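Local coordinates for peptide-binding protein (Photobacterium damsela subsp. piscicida, PDB 6SQX), which cleaves the peptidoglycan of potentially competing bacteria as a secreted NlpC/P60 endopeptidase, probably through a cysteine-type peptidase mechanism, at residues 353-364 with 463-471; 305-313 with 433-441. All coordinates share one frame; numbering follows the deposited sequence.

Interaction 1: residues 353-364 with 463-471; sequences IYSMYDQSEEQR and WNAVGFNTT
Arg364 reaches across to the chain just ahead of strand 467-471 and shows how one guanidinium can tie three backbone carbonyls together. Its end nitrogens both grip Ala465 O, from NH1 at 2.8 Å and from NH2 at 3.1 Å, while NH1 also donates to Trp463 O from above that carbonyl's plane. Within its own segment, NE and NH2 close side-on upon Met356 O, which also accepts Gln359 N across a type I turn. The group is thus held flat along two edges. At the helix start, Asn464 ND2 meets Glu361 OE1 at 3.2 Å from above the carboxylate plane, and Lys365 forms a salt bridge with the other oxygen.

Backbone pairing is antiparallel and short: Tyr354 and Thr470 exchange both bonds, and Met356 N adds a third to Phe468 O at 2.8 Å. Beside it, one water joins Ser355 OG, Phe468 N and Asn469 OD1; a second links Tyr357 O with Val466 O.

Apolar contacts centre on Phe468. Arg364 CD stands 4.0 Å from the ring centroid, a CH-pi contact over the face, and Phe468 CB lies beneath the guanidinium, 3.4 Å from CZ. Met356, its chain bent at the sulfur (chi3 -88°), brings CE to the ring edge, 3.6 Å from Phe468 CD1, while the sulfur makes an oblique Met-aromatic contact.

Strand 353-355 is an outer strand of the six-stranded sheet and 467-472 its neighbour, with 382-387 beyond; Leu367 and Leu368 of helix 361-370 pack against Met356 and Phe468, respectively.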
loop_
_atom_site.group_PDB
_atom_site.type_symbol
_atom_site.label_atom_id
_atom_site.label_comp_id
_atom_site.label_asym_id
_atom_site.label_seq_id
_atom_site.Cartn_x
_atom_site.Cartn_y
_atom_site.Cartn_z
ATOM N N ILE A 353 12.839 -8.546 11.887
ATOM C CA ILE A 353 11.588 -8.936 12.528
ATOM C C ILE A 353 11.873 -9.542 13.896
ATOM O O ILE A 353 12.868 -10.257 14.096
ATOM C CB ILE A 353 10.796 -9.910 11.640
ATOM C CG1 ILE A 353 9.352 -10.021 12.129
ATOM C CG2 ILE A 353 11.454 -11.307 11.586
ATOM C CD1 ILE A 353 8.445 -10.724 11.128
ATOM N N TYR A 354 11.009 -9.245 14.856
ATOM C CA TYR A 354 11.029 -9.846 16.181
ATOM C C TYR A 354 9.696 -10.556 16.358
ATOM O O TYR A 354 8.653 -9.901 16.516
ATOM C CB TYR A 354 11.232 -8.777 17.253
ATOM C CG TYR A 354 11.194 -9.331 18.648
ATOM C CD1 TYR A 354 12.132 -10.269 19.072
ATOM C CD2 TYR A 354 10.217 -8.927 19.548
ATOM C CE1 TYR A 354 12.089 -10.781 20.346
ATOM C CE2 TYR A 354 10.172 -9.435 20.837
ATOM C CZ TYR A 354 11.106 -10.369 21.224
ATOM O OH TYR A 354 11.082 -10.876 22.504
ATOM N N SER A 355 9.721 -11.886 16.334
ATOM C CA SER A 355 8.509 -12.686 16.458
ATOM C C SER A 355 8.195 -12.971 17.923
ATOM O O SER A 355 9.051 -13.444 18.683
ATOM C CB SER A 355 8.648 -14.007 15.701
ATOM O OG SER A 355 7.653 -14.937 16.119
ATOM N N MET A 356 6.946 -12.724 18.305
ATOM C CA MET A 356 6.444 -13.003 19.644
ATOM C C MET A 356 5.510 -14.208 19.637
ATOM O O MET A 356 4.648 -14.342 20.507
ATOM C CB MET A 356 5.764 -11.761 20.221
ATOM C CG MET A 356 6.765 -10.719 20.682
ATOM S SD MET A 356 6.052 -9.099 20.995
ATOM C CE MET A 356 6.197 -8.415 19.351
ATOM N N TYR A 357 5.697 -15.092 18.651
ATOM C CA TYR A 357 4.967 -16.357 18.561
ATOM C C TYR A 357 5.030 -17.164 19.855
ATOM O O TYR A 357 4.054 -17.819 20.236
ATOM C CB TYR A 357 5.586 -17.184 17.426
ATOM C CG TYR A 357 5.124 -18.624 17.339
ATOM C CD1 TYR A 357 3.910 -18.950 16.765
ATOM C CD2 TYR A 357 5.924 -19.661 17.793
ATOM C CE1 TYR A 357 3.474 -20.254 16.664
ATOM C CE2 TYR A 357 5.498 -20.970 17.704
ATOM C CZ TYR A 357 4.278 -21.268 17.128
ATOM O OH TYR A 357 3.858 -22.580 17.034
ATOM N N ASP A 358 6.174 -17.173 20.525
ATOM C CA ASP A 358 6.274 -17.998 21.720
ATOM C C ASP A 358 5.917 -17.243 22.989
ATOM O O ASP A 358 6.243 -17.707 24.081
ATOM C CB ASP A 358 7.659 -18.644 21.820
ATOM C CG ASP A 358 8.776 -17.633 21.802
ATOM O OD1 ASP A 358 8.506 -16.428 21.578
ATOM O OD2 ASP A 358 9.938 -18.050 22.012
ATOM N N GLN A 359 5.249 -16.095 22.879
ATOM C CA GLN A 359 5.040 -15.226 24.028
ATOM C C GLN A 359 3.560 -15.004 24.290
ATOM O O GLN A 359 2.762 -14.888 23.359
ATOM C CB GLN A 359 5.776 -13.911 23.860
ATOM C CG GLN A 359 7.202 -14.138 23.416
ATOM C CD GLN A 359 8.116 -13.042 23.851
ATOM O OE1 GLN A 359 8.015 -12.545 24.977
ATOM N NE2 GLN A 359 9.035 -12.656 22.967
ATOM N N SER A 360 3.201 -14.964 25.569
ATOM C CA SER A 360 1.803 -14.889 25.952
ATOM C C SER A 360 1.261 -13.483 25.719
ATOM O O SER A 360 2.007 -12.527 25.489
ATOM C CB SER A 360 1.643 -15.232 27.430
ATOM O OG SER A 360 2.244 -14.233 28.241
ATOM N N GLU A 361 -0.067 -13.370 25.788
ATOM C CA GLU A 361 -0.694 -12.055 25.767
ATOM C C GLU A 361 -0.070 -11.145 26.809
ATOM O O GLU A 361 0.227 -9.975 26.534
ATOM C CB GLU A 361 -2.190 -12.192 26.037
ATOM C CG GLU A 361 -2.900 -10.876 26.209
ATOM C CD GLU A 361 -4.393 -11.041 26.414
ATOM O OE1 GLU A 361 -4.879 -12.199 26.398
ATOM O OE2 GLU A 361 -5.079 -10.002 26.574
ATOM N N GLU A 362 0.146 -11.673 28.013
ATOM C CA GLU A 362 0.733 -10.866 29.068
ATOM C C GLU A 362 2.113 -10.361 28.668
ATOM O O GLU A 362 2.430 -9.182 28.864
ATOM C CB GLU A 362 0.789 -11.676 30.365
ATOM C CG GLU A 362 -0.586 -11.966 30.988
ATOM C CD GLU A 362 -1.507 -12.864 30.126
ATOM O OE1 GLU A 362 -2.749 -12.644 30.162
ATOM O OE2 GLU A 362 -0.998 -13.787 29.426
ATOM N N GLN A 363 2.948 -11.233 28.093
ATOM C CA GLN A 363 4.294 -10.820 27.700
ATOM C C GLN A 363 4.255 -9.805 26.563
ATOM O O GLN A 363 5.037 -8.844 26.558
ATOM C CB GLN A 363 5.122 -12.038 27.294
ATOM C CG GLN A 363 5.548 -12.892 28.453
ATOM C CD GLN A 363 6.157 -14.194 27.997
ATOM O OE1 GLN A 363 5.540 -14.945 27.241
ATOM N NE2 GLN A 363 7.378 -14.469 28.446
ATOM N N ARG A 364 3.352 -10.004 25.589
ATOM C CA ARG A 364 3.223 -9.057 24.484
ATOM C C ARG A 364 2.820 -7.677 24.992
ATOM O O ARG A 364 3.368 -6.657 24.546
ATOM C CB ARG A 364 2.202 -9.583 23.462
ATOM C CG ARG A 364 2.663 -10.852 22.731
ATOM C CD ARG A 364 1.511 -11.538 22.039
ATOM N NE ARG A 364 1.947 -12.744 21.335
ATOM C CZ ARG A 364 1.214 -13.416 20.456
ATOM N NH1 ARG A 364 -0.010 -13.018 20.172
ATOM N NH2 ARG A 364 1.721 -14.498 19.849
ATOM N N TRP A 463 -4.322 -9.377 20.221
ATOM C CA TRP A 463 -3.262 -9.759 21.161
ATOM C C TRP A 463 -3.066 -11.260 21.232
ATOM O O TRP A 463 -2.016 -11.703 21.722
ATOM C CB TRP A 463 -3.585 -9.275 22.581
ATOM C CG TRP A 463 -3.453 -7.792 22.774
ATOM C CD1 TRP A 463 -4.478 -6.876 22.924
ATOM C CD2 TRP A 463 -2.232 -7.042 22.837
ATOM N NE1 TRP A 463 -3.949 -5.626 23.081
ATOM C CE2 TRP A 463 -2.580 -5.689 23.026
ATOM C CE3 TRP A 463 -0.874 -7.386 22.733
ATOM C CZ2 TRP A 463 -1.624 -4.677 23.150
ATOM C CZ3 TRP A 463 0.076 -6.392 22.866
ATOM C CH2 TRP A 463 -0.300 -5.044 23.079
ATOM N N ASN A 464 -4.053 -12.049 20.784
ATOM C CA ASN A 464 -3.954 -13.505 20.828
ATOM C C ASN A 464 -3.634 -14.119 19.470
ATOM O O ASN A 464 -3.707 -15.347 19.320
ATOM C CB ASN A 464 -5.236 -14.114 21.409
ATOM C CG ASN A 464 -5.493 -13.677 22.823
ATOM O OD1 ASN A 464 -6.597 -13.174 23.141
ATOM N ND2 ASN A 464 -4.480 -13.830 23.691
ATOM N N ALA A 465 -3.262 -13.303 18.481
ATOM C CA ALA A 465 -2.932 -13.832 17.161
ATOM C C ALA A 465 -1.779 -14.830 17.269
ATOM O O ALA A 465 -0.849 -14.644 18.057
ATOM C CB ALA A 465 -2.571 -12.669 16.221
ATOM N N VAL A 466 -1.841 -15.893 16.466
ATOM C CA VAL A 466 -0.775 -16.894 16.521
ATOM C C VAL A 466 0.553 -16.262 16.122
ATOM O O VAL A 466 1.585 -16.458 16.782
ATOM C CB VAL A 466 -1.131 -18.106 15.644
ATOM C CG1 VAL A 466 0.049 -19.051 15.581
ATOM C CG2 VAL A 466 -2.382 -18.835 16.200
ATOM N N GLY A 467 0.538 -15.496 15.032
ATOM C CA GLY A 467 1.676 -14.698 14.608
ATOM C C GLY A 467 1.530 -13.270 15.106
ATOM O O GLY A 467 0.470 -12.642 14.955
ATOM N N PHE A 468 2.606 -12.754 15.686
ATOM C CA PHE A 468 2.569 -11.416 16.269
ATOM C C PHE A 468 4.008 -10.937 16.307
ATOM O O PHE A 468 4.858 -11.600 16.909
ATOM C CB PHE A 468 1.978 -11.532 17.685
ATOM C CG PHE A 468 1.712 -10.208 18.371
ATOM C CD1 PHE A 468 2.750 -9.416 18.856
ATOM C CD2 PHE A 468 0.415 -9.777 18.555
ATOM C CE1 PHE A 468 2.490 -8.206 19.499
ATOM C CE2 PHE A 468 0.141 -8.564 19.185
ATOM C CZ PHE A 468 1.172 -7.767 19.647
ATOM N N ASN A 469 4.308 -9.830 15.644
ATOM C CA ASN A 469 5.699 -9.443 15.416
ATOM C C ASN A 469 5.835 -7.938 15.523
ATOM O O ASN A 469 4.890 -7.206 15.272
ATOM C CB ASN A 469 6.206 -9.792 14.005
ATOM C CG ASN A 469 5.747 -11.154 13.538
ATOM O OD1 ASN A 469 6.249 -12.177 14.013
ATOM N ND2 ASN A 469 4.781 -11.192 12.627
ATOM N N THR A 470 7.023 -7.476 15.867
ATOM C CA THR A 470 7.386 -6.078 15.732
ATOM C C THR A 470 8.599 -5.966 14.822
ATOM O O THR A 470 9.494 -6.830 14.854
ATOM C CB THR A 470 7.696 -5.402 17.087
ATOM O OG1 THR A 470 8.721 -6.131 17.767
ATOM C CG2 THR A 470 6.436 -5.322 17.955
ATOM N N THR A 471 8.647 -4.903 14.024
ATOM C CA THR A 471 9.763 -4.650 13.114
ATOM C C THR A 471 10.147 -3.179 13.224
ATOM O O THR A 471 9.364 -2.304 12.840
ATOM C CB THR A 471 9.361 -4.997 11.672
ATOM O OG1 THR A 471 8.826 -6.332 11.610
ATOM C CG2 THR A 471 10.558 -4.834 10.709
HETATM O O HOH W 1 5.203 -14.555 14.811
HETATM O O HOH W 2 1.526 -17.841 19.119
HETATM O O HOH W 3 -7.486 -11.219 25.221
#

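Interaction 2: residues 305-313 with 433-441; sequences INNYIGMPY and LVGQTLITP
Gly310 N and Thr437 O meet at 2.9 Å in an almost straight bond (176° at the hydrogen), the first of three that join the turn after helix 298-308 to the approach of strand 438-441 in the NlpC/P60 domain. Thr437 N returns a bond to Met311 O at 2.9 Å, and Tyr313 N donates to Gly435 O, arriving from well above that carbonyl's plane. The result is a single backbone bridge, Pro312 facing Gln436, which illustrates how loops can pair like strands without becoming a sheet.

Side chains fill in around this seam. Thr437 points into it: its CB lies 3.4 Å from Tyr308 O, and CG2, anti to the backbone N (chi1 -73° for OG1), rests against Tyr308 CB. Gln436 runs extended over the turn, bringing OE1 3.3 Å from Gly310 CA. Just past the helix, Ile309 crosses Ile439 at a slant, their CD1 atoms 3.9 Å apart.

Outside this shell, a type II turn from Tyr308 to Met311 sets the loop's course, closed by Met311 N donating to Tyr308 O; Gly310 takes its third position with phi positive. Leu327 of helix 326-334 touches Tyr308, Met311 and Thr437, and Phe414 of strand 408-415 backs Ile305, Tyr308 and Thr437. Farther along, Tyr313 OH hydrogen-bonds OD1 of the cysteinesulfonic acid at position 324, just ahead of helix 326-334. Where Met311 and Thr437 come together, one water lies between their polar atoms, 2.8 Å from Thr437 OG1 and 3.1 Å from Met311 O.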
loop_
_atom_site.group_PDB
_atom_site.type_symbol
_atom_site.label_atom_id
_atom_site.label_comp_id
_atom_site.label_asym_id
_atom_site.label_seq_id
_atom_site.Cartn_x
_atom_site.Cartn_y
_atom_site.Cartn_z
ATOM N N ILE A 305 -0.780 11.615 9.005
ATOM C CA ILE A 305 -1.674 10.621 9.611
ATOM C C ILE A 305 -3.108 11.133 9.645
ATOM O O ILE A 305 -4.051 10.445 9.229
ATOM C CB ILE A 305 -1.169 10.231 11.009
ATOM C CG1 ILE A 305 0.027 9.273 10.870
ATOM C CG2 ILE A 305 -2.281 9.602 11.844
ATOM C CD1 ILE A 305 0.769 9.072 12.165
ATOM N N ASN A 306 -3.280 12.371 10.109
ATOM C CA ASN A 306 -4.629 12.909 10.227
ATOM C C ASN A 306 -5.327 12.978 8.873
ATOM O O ASN A 306 -6.559 12.847 8.805
ATOM C CB ASN A 306 -4.556 14.295 10.876
ATOM C CG ASN A 306 -4.403 14.215 12.397
ATOM O OD1 ASN A 306 -4.422 13.104 12.963
ATOM N ND2 ASN A 306 -4.222 15.373 13.072
ATOM N N ASN A 307 -4.576 13.232 7.795
ATOM C CA ASN A 307 -5.188 13.322 6.469
ATOM C C ASN A 307 -5.711 11.978 5.959
ATOM O O ASN A 307 -6.557 11.960 5.044
ATOM C CB ASN A 307 -4.206 13.859 5.431
ATOM C CG ASN A 307 -3.913 15.341 5.611
ATOM O OD1 ASN A 307 -4.654 16.073 6.292
ATOM N ND2 ASN A 307 -2.854 15.795 4.986
ATOM N N TYR A 308 -5.206 10.855 6.496
ATOM C CA TYR A 308 -5.675 9.539 6.058
ATOM C C TYR A 308 -6.831 8.995 6.878
ATOM O O TYR A 308 -7.534 8.087 6.404
ATOM C CB TYR A 308 -4.533 8.479 6.084
ATOM C CG TYR A 308 -3.470 8.749 5.046
ATOM C CD1 TYR A 308 -3.749 8.573 3.682
ATOM C CD2 TYR A 308 -2.179 9.151 5.430
ATOM C CE1 TYR A 308 -2.785 8.848 2.721
ATOM C CE2 TYR A 308 -1.194 9.436 4.463
ATOM C CZ TYR A 308 -1.506 9.272 3.128
ATOM O OH TYR A 308 -0.558 9.557 2.165
ATOM N N ILE A 309 -7.010 9.504 8.106
ATOM C CA ILE A 309 -8.043 8.961 8.974
ATOM C C ILE A 309 -9.392 9.111 8.303
ATOM O O ILE A 309 -9.720 10.178 7.762
ATOM C CB ILE A 309 -8.015 9.644 10.345
ATOM C CG1 ILE A 309 -6.702 9.306 11.106
ATOM C CG2 ILE A 309 -9.286 9.295 11.141
ATOM C CD1 ILE A 309 -6.506 10.050 12.456
ATOM N N GLY A 310 -10.169 8.044 8.323
ATOM C CA GLY A 310 -11.457 8.002 7.679
ATOM C C GLY A 310 -11.442 7.522 6.233
ATOM O O GLY A 310 -12.530 7.297 5.657
ATOM N N MET A 311 -10.251 7.333 5.613
ATOM C CA MET A 311 -10.233 6.754 4.275
ATOM C C MET A 311 -10.793 5.334 4.316
ATOM O O MET A 311 -10.385 4.545 5.177
ATOM C CB MET A 311 -8.782 6.698 3.839
ATOM C CG MET A 311 -8.605 5.963 2.516
ATOM S SD MET A 311 -6.922 6.030 1.815
ATOM C CE MET A 311 -5.924 5.379 3.174
ATOM N N PRO A 312 -11.752 4.988 3.470
ATOM C CA PRO A 312 -12.274 3.613 3.485
ATOM C C PRO A 312 -11.154 2.602 3.259
ATOM O O PRO A 312 -10.159 2.873 2.576
ATOM C CB PRO A 312 -13.271 3.583 2.311
ATOM C CG PRO A 312 -13.621 5.033 2.063
ATOM C CD PRO A 312 -12.395 5.829 2.438
ATOM N N TYR A 313 -11.347 1.412 3.836
ATOM C CA TYR A 313 -10.449 0.277 3.572
ATOM C C TYR A 313 -10.679 -0.222 2.152
ATOM O O TYR A 313 -11.782 -0.661 1.800
ATOM C CB TYR A 313 -10.773 -0.841 4.562
ATOM C CG TYR A 313 -9.871 -2.064 4.388
ATOM C CD1 TYR A 313 -10.170 -3.056 3.432
ATOM C CD2 TYR A 313 -8.702 -2.184 5.147
ATOM C CE1 TYR A 313 -9.343 -4.157 3.268
ATOM C CE2 TYR A 313 -7.863 -3.280 4.977
ATOM C CZ TYR A 313 -8.194 -4.230 4.040
ATOM O OH TYR A 313 -7.355 -5.359 3.858
ATOM N N LEU A 433 -16.860 -5.002 12.113
ATOM C CA LEU A 433 -16.401 -4.145 11.025
ATOM C C LEU A 433 -15.879 -2.796 11.508
ATOM O O LEU A 433 -16.522 -2.107 12.324
ATOM C CB LEU A 433 -17.542 -3.840 10.052
ATOM C CG LEU A 433 -18.168 -4.980 9.254
ATOM C CD1 LEU A 433 -19.218 -4.344 8.331
ATOM C CD2 LEU A 433 -17.102 -5.728 8.426
ATOM N N VAL A 434 -14.744 -2.396 10.947
ATOM C CA VAL A 434 -14.161 -1.070 11.108
ATOM C C VAL A 434 -14.166 -0.391 9.746
ATOM O O VAL A 434 -14.971 0.509 9.488
ATOM C CB VAL A 434 -12.754 -1.164 11.730
ATOM C CG1 VAL A 434 -12.121 0.248 11.847
ATOM C CG2 VAL A 434 -12.882 -1.843 13.095
ATOM N N GLY A 435 -13.355 -0.875 8.814
ATOM C CA GLY A 435 -13.545 -0.522 7.419
ATOM C C GLY A 435 -13.021 0.837 7.009
ATOM O O GLY A 435 -13.414 1.332 5.937
ATOM N N GLN A 436 -12.137 1.430 7.806
ATOM C CA GLN A 436 -11.580 2.755 7.529
ATOM C C GLN A 436 -10.269 2.881 8.276
ATOM O O GLN A 436 -10.068 2.212 9.299
ATOM C CB GLN A 436 -12.510 3.924 7.936
ATOM C CG GLN A 436 -12.961 3.874 9.391
ATOM C CD GLN A 436 -13.747 5.104 9.832
ATOM O OE1 GLN A 436 -13.254 6.222 9.733
ATOM N NE2 GLN A 436 -14.960 4.890 10.332
ATOM N N THR A 437 -9.384 3.744 7.766
ATOM C CA THR A 437 -8.137 4.032 8.462
ATOM C C THR A 437 -8.425 4.772 9.764
ATOM O O THR A 437 -9.165 5.779 9.777
ATOM C CB THR A 437 -7.205 4.871 7.561
ATOM O OG1 THR A 437 -6.685 4.019 6.509
ATOM C CG2 THR A 437 -6.022 5.480 8.294
ATOM N N LEU A 438 -7.803 4.324 10.850
ATOM C CA LEU A 438 -8.001 4.910 12.172
ATOM C C LEU A 438 -6.744 4.784 13.002
ATOM O O LEU A 438 -5.866 3.947 12.719
ATOM C CB LEU A 438 -9.086 4.185 12.971
ATOM C CG LEU A 438 -10.525 4.272 12.488
ATOM C CD1 LEU A 438 -11.348 3.368 13.400
ATOM C CD2 LEU A 438 -11.067 5.717 12.534
ATOM N N ILE A 439 -6.664 5.586 14.060
ATOM C CA ILE A 439 -5.777 5.269 15.187
ATOM C C ILE A 439 -6.561 4.383 16.147
ATOM O O ILE A 439 -7.679 4.734 16.524
ATOM C CB ILE A 439 -5.285 6.536 15.901
ATOM C CG1 ILE A 439 -4.550 7.449 14.911
ATOM C CG2 ILE A 439 -4.367 6.173 17.095
ATOM C CD1 ILE A 439 -4.384 8.863 15.443
ATOM N N THR A 440 -6.054 3.193 16.477
ATOM C CA THR A 440 -6.808 2.267 17.307
ATOM C C THR A 440 -5.921 1.691 18.403
ATOM O O THR A 440 -4.691 1.672 18.276
ATOM C CB THR A 440 -7.362 1.087 16.488
ATOM O OG1 THR A 440 -6.260 0.262 16.068
ATOM C CG2 THR A 440 -8.101 1.515 15.272
ATOM N N PRO A 441 -6.514 1.154 19.472
ATOM C CA PRO A 441 -5.759 0.228 20.337
ATOM C C PRO A 441 -5.191 -0.893 19.479
ATOM O O PRO A 441 -5.757 -1.253 18.453
ATOM C CB PRO A 441 -6.829 -0.320 21.292
ATOM C CG PRO A 441 -7.899 0.809 21.332
ATOM C CD PRO A 441 -7.932 1.267 19.880
HETATM O O HOH W 4 -7.967 2.745 4.428
#

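How the interactions relate
Interactions 1 and 2 work on the two outermost strands of one antiparallel six-stranded sheet: 353-355 at one border, 438-441 at the other. Their centres lie about 23 Å apart and their nearest atoms about 6 Å, without touching; Trp463 of interaction 1 packs on Ile442, the residue following 433-441. Along the chain the four segments alternate, so the two contacts interlock in sequence. Interaction 2 alone reaches the oxidised Cys324, through Tyr313; a cysteine leading into a helix is consistent with the nucleophile's placement in this family. Interaction 1 instead joins the sheet border to helix 361-370.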